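Local coordinates for 2,3-bisphosphoglycerate-independent phosphoglycerate mutase (PDB 2ZKT), which probably interconverts 2-phosphoglycerate and 3-phosphoglycerate in glycolysis, as a metal-binding, cofactor-independent phosphoglycerate mutase, at residues Pro51-Gln56 with Asp71-Tyr76; Pro360-Ile365 with Lys376-Arg381. One frame throughout, in Å; residues are numbered along the deposited sequence.

Contact 1 of 2, residues Pro51-Gln56 with Asp71-Tyr76; sequences PIKPGQ and DPYETY
The short helix 72-75, which sets P72 and Y73 against I52 and K53, begins at a carbonyl oxygen gripped by three donors. D71 O accepts from E74 N, from T75 N and from the hydroxyl T75 OG1, the last at 2.8 Å and 53° out of the carbonyl plane. The D71 carboxylate adds an N-cap through a weak bond from E74 N to OD1. The helix turns an apolar surface, P72 and the Y73 ring, to I52. With CG2 anti to the backbone N (CG1 at chi1 -61°), I52 lays that methyl 3.6 Å from Y73 CE2, obliquely to the ring, while its other branch brings CG1 to 4.2 Å from P72 CG. Farther out, the extended chain of K53 crosses the tyrosine at roughly a right angle and meets the ring edge, CE lying 3.0 Å from Y73 OH. The contact there is methylene to hydroxyl; NZ, at 3.5 Å from Y73 OH, is too poorly angled to bond. Q56 CG approaches the same hydroxyl at 3.9 Å. K53 and Q56 are the two ends of a type II beta turn with P54 and G55 at its corners, closed by Q56 N to K53 O. I52 also touches T62 of helix 60-67. The segments thus flank a zinc-site element of the alkaline phosphatase-like core: helix 60-67 starts at the zinc ligand S60, and Y76 OH bonds D61 OD2 beside it.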
loop_
_atom_site.group_PDB
_atom_site.type_symbol
_atom_site.label_atom_id
_atom_site.label_comp_id
_atom_site.label_asym_id
_atom_site.label_seq_id
_atom_site.Cartn_x
_atom_site.Cartn_y
_atom_site.Cartn_z
ATOM N N PRO B 51 19.745 -0.135 -14.355
ATOM C CA PRO B 51 19.790 0.991 -15.305
ATOM C C PRO B 51 21.120 0.945 -16.073
ATOM O O PRO B 51 21.155 1.030 -17.296
ATOM C CB PRO B 51 19.713 2.219 -14.397
ATOM C CG PRO B 51 18.888 1.722 -13.212
ATOM C CD PRO B 51 19.411 0.314 -12.979
ATOM N N ILE B 52 22.221 0.786 -15.341
ATOM C CA ILE B 52 23.538 0.744 -15.982
ATOM C C ILE B 52 24.168 -0.647 -15.907
ATOM O O ILE B 52 24.491 -1.250 -16.928
ATOM C CB ILE B 52 24.478 1.801 -15.341
ATOM C CG1 ILE B 52 23.867 3.199 -15.543
ATOM C CG2 ILE B 52 25.869 1.735 -15.965
ATOM C CD1 ILE B 52 24.666 4.323 -14.932
ATOM N N LYS B 53 24.340 -1.153 -14.689
ATOM C CA LYS B 53 24.920 -2.473 -14.471
ATOM C C LYS B 53 24.851 -2.775 -12.972
ATOM O O LYS B 53 24.658 -1.869 -12.158
ATOM C CB LYS B 53 26.373 -2.515 -14.962
ATOM C CG LYS B 53 27.307 -1.475 -14.334
ATOM C CD LYS B 53 28.760 -1.653 -14.828
ATOM C CE LYS B 53 29.688 -0.606 -14.194
ATOM N NZ LYS B 53 31.132 -0.821 -14.494
ATOM N N PRO B 54 24.999 -4.056 -12.590
ATOM C CA PRO B 54 24.945 -4.459 -11.172
ATOM C C PRO B 54 25.761 -3.560 -10.226
ATOM O O PRO B 54 26.972 -3.347 -10.422
ATOM C CB PRO B 54 25.478 -5.893 -11.201
ATOM C CG PRO B 54 25.043 -6.385 -12.552
ATOM C CD PRO B 54 25.340 -5.205 -13.457
ATOM N N GLY B 55 25.084 -3.026 -9.209
ATOM C CA GLY B 55 25.735 -2.183 -8.217
ATOM C C GLY B 55 26.223 -0.809 -8.651
ATOM O O GLY B 55 26.944 -0.157 -7.893
ATOM N N GLN B 56 25.851 -0.363 -9.853
ATOM C CA GLN B 56 26.285 0.957 -10.326
ATOM C C GLN B 56 25.166 2.022 -10.281
ATOM O O GLN B 56 24.228 1.987 -11.081
ATOM C CB GLN B 56 26.825 0.848 -11.753
ATOM C CG GLN B 56 27.194 2.185 -12.383
ATOM C CD GLN B 56 28.254 2.946 -11.590
ATOM O OE1 GLN B 56 29.409 2.530 -11.513
ATOM N NE2 GLN B 56 27.855 4.071 -10.998
ATOM N N ASP B 71 22.586 2.998 -24.737
ATOM C CA ASP B 71 23.678 2.583 -23.860
ATOM C C ASP B 71 24.242 3.886 -23.275
ATOM O O ASP B 71 24.860 4.686 -23.987
ATOM C CB ASP B 71 24.763 1.840 -24.661
ATOM C CG ASP B 71 25.963 1.449 -23.807
ATOM O OD1 ASP B 71 26.747 2.350 -23.421
ATOM O OD2 ASP B 71 26.118 0.240 -23.517
ATOM N N PRO B 72 24.025 4.114 -21.969
ATOM C CA PRO B 72 24.517 5.337 -21.311
ATOM C C PRO B 72 26.026 5.561 -21.433
ATOM O O PRO B 72 26.470 6.686 -21.663
ATOM C CB PRO B 72 24.050 5.167 -19.858
ATOM C CG PRO B 72 24.013 3.659 -19.684
ATOM C CD PRO B 72 23.426 3.179 -20.987
ATOM N N TYR B 73 26.813 4.493 -21.297
ATOM C CA TYR B 73 28.266 4.622 -21.395
ATOM C C TYR B 73 28.761 5.136 -22.751
ATOM O O TYR B 73 29.849 5.725 -22.831
ATOM C CB TYR B 73 28.951 3.283 -21.081
ATOM C CG TYR B 73 29.071 2.982 -19.594
ATOM C CD1 TYR B 73 29.502 3.966 -18.694
ATOM C CD2 TYR B 73 28.798 1.707 -19.092
ATOM C CE1 TYR B 73 29.663 3.686 -17.336
ATOM C CE2 TYR B 73 28.957 1.415 -17.736
ATOM C CZ TYR B 73 29.392 2.407 -16.864
ATOM O OH TYR B 73 29.571 2.116 -15.522
ATOM N N GLU B 74 27.974 4.931 -23.811
ATOM C CA GLU B 74 28.385 5.385 -25.147
ATOM C C GLU B 74 27.683 6.652 -25.633
ATOM O O GLU B 74 28.245 7.420 -26.425
ATOM C CB GLU B 74 28.145 4.283 -26.180
ATOM C CG GLU B 74 28.782 2.954 -25.839
ATOM C CD GLU B 74 28.809 2.018 -27.031
ATOM O OE1 GLU B 74 29.614 2.276 -27.959
ATOM O OE2 GLU B 74 28.025 1.038 -27.042
ATOM N N THR B 75 26.452 6.870 -25.168
ATOM C CA THR B 75 25.684 8.040 -25.599
ATOM C C THR B 75 25.847 9.285 -24.718
ATOM O O THR B 75 25.834 10.412 -25.222
ATOM C CB THR B 75 24.180 7.700 -25.672
ATOM O OG1 THR B 75 23.742 7.196 -24.400
ATOM C CG2 THR B 75 23.921 6.636 -26.738
ATOM N N TYR B 76 26.002 9.074 -23.408
ATOM C CA TYR B 76 26.125 10.175 -22.460
ATOM C C TYR B 76 27.297 11.129 -22.696
ATOM O O TYR B 76 28.472 10.727 -22.712
ATOM C CB TYR B 76 26.201 9.644 -21.025
ATOM C CG TYR B 76 26.012 10.726 -19.981
ATOM C CD1 TYR B 76 24.834 11.479 -19.939
ATOM C CD2 TYR B 76 26.990 10.977 -19.011
ATOM C CE1 TYR B 76 24.626 12.444 -18.950
ATOM C CE2 TYR B 76 26.788 11.946 -18.016
ATOM C CZ TYR B 76 25.604 12.664 -17.995
ATOM O OH TYR B 76 25.378 13.572 -16.993
#

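Contact 2 of 2, residues Pro360-Ile365 with Lys376-Arg381; sequences PVPLLI and KRFGER
F378, just ahead of helix 380-383, packs against P362 and L364 on strand 361-366 of the central mixed sheet, in the alpha/beta core of this alkaline phosphatase-like fold. The tight part is apolar. L364 CD2 sits over one ring face in a CH-pi contact, 3.9 Å from the centroid and 18° off the normal, and L364 CB touches F378 CE1 at 3.7 Å. CG of F378 stands anti to its own backbone N (chi1 -172°), which carries the ring in over the strand, where P362 CB meets CE1 at 3.9 Å. P362 O lies at the ring edge, 3.8 Å from F378 CZ, and is bonded to T344 OG1. With a serine in place of this phenylalanine, L364 CD2 would probably lose the aromatic face it rests on and a gap would open between P362, L364 and L29 of helix 28-31. The loose side lies earlier in the second segment: K376 is exposed, and R377, partly exposed, has NE close to its like-charged counterpart, R377 NE of the second subunit. Beyond G379, the N-cap residue, E380 runs alongside P362, with CG 3.8 Å from P362 CD, then bends at chi2 (93°), and its carboxylate accepts from T27 OG1 at OE1 and D17 N at OE2.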
loop_
_atom_site.group_PDB
_atom_site.type_symbol
_atom_site.label_atom_id
_atom_site.label_comp_id
_atom_site.label_asym_id
_atom_site.label_seq_id
_atom_site.Cartn_x
_atom_site.Cartn_y
_atom_site.Cartn_z
ATOM N N PRO B 360 19.167 -3.015 -8.241
ATOM C CA PRO B 360 18.333 -3.160 -9.445
ATOM C C PRO B 360 16.920 -2.665 -9.126
ATOM O O PRO B 360 16.561 -2.533 -7.963
ATOM C CB PRO B 360 18.398 -4.673 -9.742
ATOM C CG PRO B 360 18.618 -5.286 -8.358
ATOM C CD PRO B 360 19.636 -4.334 -7.751
ATOM N N VAL B 361 16.119 -2.403 -10.154
ATOM C CA VAL B 361 14.785 -1.870 -9.934
ATOM C C VAL B 361 13.674 -2.809 -10.388
ATOM O O VAL B 361 13.744 -3.406 -11.462
ATOM C CB VAL B 361 14.627 -0.511 -10.674
ATOM C CG1 VAL B 361 13.285 0.134 -10.322
ATOM C CG2 VAL B 361 15.773 0.414 -10.305
ATOM N N PRO B 362 12.614 -2.938 -9.571
ATOM C CA PRO B 362 11.516 -3.828 -9.961
ATOM C C PRO B 362 10.896 -3.337 -11.263
ATOM O O PRO B 362 10.762 -2.128 -11.493
ATOM C CB PRO B 362 10.559 -3.756 -8.757
ATOM C CG PRO B 362 10.851 -2.406 -8.172
ATOM C CD PRO B 362 12.346 -2.297 -8.268
ATOM N N LEU B 363 10.529 -4.297 -12.112
ATOM C CA LEU B 363 9.953 -4.011 -13.420
ATOM C C LEU B 363 8.771 -4.933 -13.701
ATOM O O LEU B 363 8.812 -6.119 -13.389
ATOM C CB LEU B 363 11.020 -4.240 -14.513
ATOM C CG LEU B 363 10.557 -4.361 -15.981
ATOM C CD1 LEU B 363 9.833 -3.072 -16.399
ATOM C CD2 LEU B 363 11.757 -4.610 -16.899
ATOM N N LEU B 364 7.719 -4.388 -14.305
ATOM C CA LEU B 364 6.586 -5.220 -14.660
ATOM C C LEU B 364 6.134 -4.844 -16.073
ATOM O O LEU B 364 6.224 -3.680 -16.480
ATOM C CB LEU B 364 5.439 -5.049 -13.653
ATOM C CG LEU B 364 4.400 -3.919 -13.733
ATOM C CD1 LEU B 364 3.519 -4.066 -14.966
ATOM C CD2 LEU B 364 3.516 -3.997 -12.483
ATOM N N ILE B 365 5.678 -5.845 -16.820
ATOM C CA ILE B 365 5.173 -5.634 -18.163
ATOM C C ILE B 365 3.885 -6.446 -18.286
ATOM O O ILE B 365 3.845 -7.639 -17.931
ATOM C CB ILE B 365 6.173 -6.115 -19.237
ATOM C CG1 ILE B 365 7.516 -5.392 -19.057
ATOM C CG2 ILE B 365 5.600 -5.846 -20.628
ATOM C CD1 ILE B 365 8.606 -5.885 -20.011
ATOM N N LYS B 376 2.422 -12.643 -8.114
ATOM C CA LYS B 376 1.098 -12.146 -7.724
ATOM C C LYS B 376 1.028 -10.657 -7.384
ATOM O O LYS B 376 0.006 -10.018 -7.643
ATOM C CB LYS B 376 0.571 -12.958 -6.527
ATOM C CG LYS B 376 0.380 -14.447 -6.804
ATOM C CD LYS B 376 -0.642 -14.678 -7.917
ATOM C CE LYS B 376 -0.873 -16.171 -8.170
ATOM N NZ LYS B 376 -1.875 -16.421 -9.266
ATOM N N ARG B 377 2.090 -10.104 -6.793
ATOM C CA ARG B 377 2.118 -8.682 -6.436
ATOM C C ARG B 377 3.340 -7.978 -7.012
ATOM O O ARG B 377 4.270 -8.627 -7.508
ATOM C CB ARG B 377 2.114 -8.499 -4.914
ATOM C CG ARG B 377 0.774 -8.774 -4.253
ATOM C CD ARG B 377 0.868 -8.556 -2.748
ATOM N NE ARG B 377 1.968 -9.328 -2.171
ATOM C CZ ARG B 377 2.022 -10.661 -2.156
ATOM N NH1 ARG B 377 1.031 -11.379 -2.684
ATOM N NH2 ARG B 377 3.079 -11.277 -1.624
ATOM N N PHE B 378 3.349 -6.647 -6.944
ATOM C CA PHE B 378 4.478 -5.886 -7.474
ATOM C C PHE B 378 5.396 -5.439 -6.342
ATOM O O PHE B 378 5.033 -4.591 -5.533
ATOM C CB PHE B 378 3.987 -4.668 -8.279
ATOM C CG PHE B 378 5.091 -3.944 -9.025
ATOM C CD1 PHE B 378 6.012 -4.660 -9.809
ATOM C CD2 PHE B 378 5.219 -2.555 -8.944
ATOM C CE1 PHE B 378 7.042 -4.008 -10.499
ATOM C CE2 PHE B 378 6.250 -1.884 -9.634
ATOM C CZ PHE B 378 7.168 -2.617 -10.415
ATOM N N GLY B 379 6.590 -6.025 -6.288
ATOM C CA GLY B 379 7.546 -5.672 -5.248
ATOM C C GLY B 379 8.932 -6.198 -5.585
ATOM O O GLY B 379 9.076 -7.089 -6.431
ATOM N N GLU B 380 9.954 -5.664 -4.920
ATOM C CA GLU B 380 11.322 -6.090 -5.189
ATOM C C GLU B 380 11.546 -7.594 -4.998
ATOM O O GLU B 380 12.180 -8.231 -5.845
ATOM C CB GLU B 380 12.322 -5.292 -4.336
ATOM C CG GLU B 380 12.423 -3.820 -4.745
ATOM C CD GLU B 380 11.482 -2.914 -3.948
ATOM O OE1 GLU B 380 10.352 -3.349 -3.619
ATOM O OE2 GLU B 380 11.880 -1.759 -3.652
ATOM N N ARG B 381 11.036 -8.175 -3.905
ATOM C CA ARG B 381 11.239 -9.605 -3.697
ATOM C C ARG B 381 10.483 -10.450 -4.720
ATOM O O ARG B 381 10.942 -11.525 -5.113
ATOM C CB ARG B 381 10.864 -10.021 -2.255
ATOM C CG ARG B 381 12.104 -10.150 -1.326
ATOM C CD ARG B 381 12.891 -8.833 -1.241
ATOM N NE ARG B 381 12.204 -7.825 -0.429
ATOM C CZ ARG B 381 12.246 -7.778 0.906
ATOM N NH1 ARG B 381 12.948 -8.675 1.589
ATOM N NH2 ARG B 381 11.572 -6.849 1.565
#

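Overall arrangement
Following the chain from the N terminus, contact 1 comes first: after strand 45-50, the loop segment 51-56 is met by helix 72-75, closing a loop that contains helix 60-67 and the zinc ligand S60. Contact 2 opens much later, where strand 361-366 is met by 376-381, closing a shorter loop that includes the calcium ligands T372 and D373. The two are in series, neither nested nor crossed, with centres 20 Å apart and nearest atoms about 4 Å apart without touching. The sheet joins them: strand 45-50 pairs antiparallel with strand 361-366, as in the backbone bonding of V361 with Q49, and P54 and P360 both touch R390.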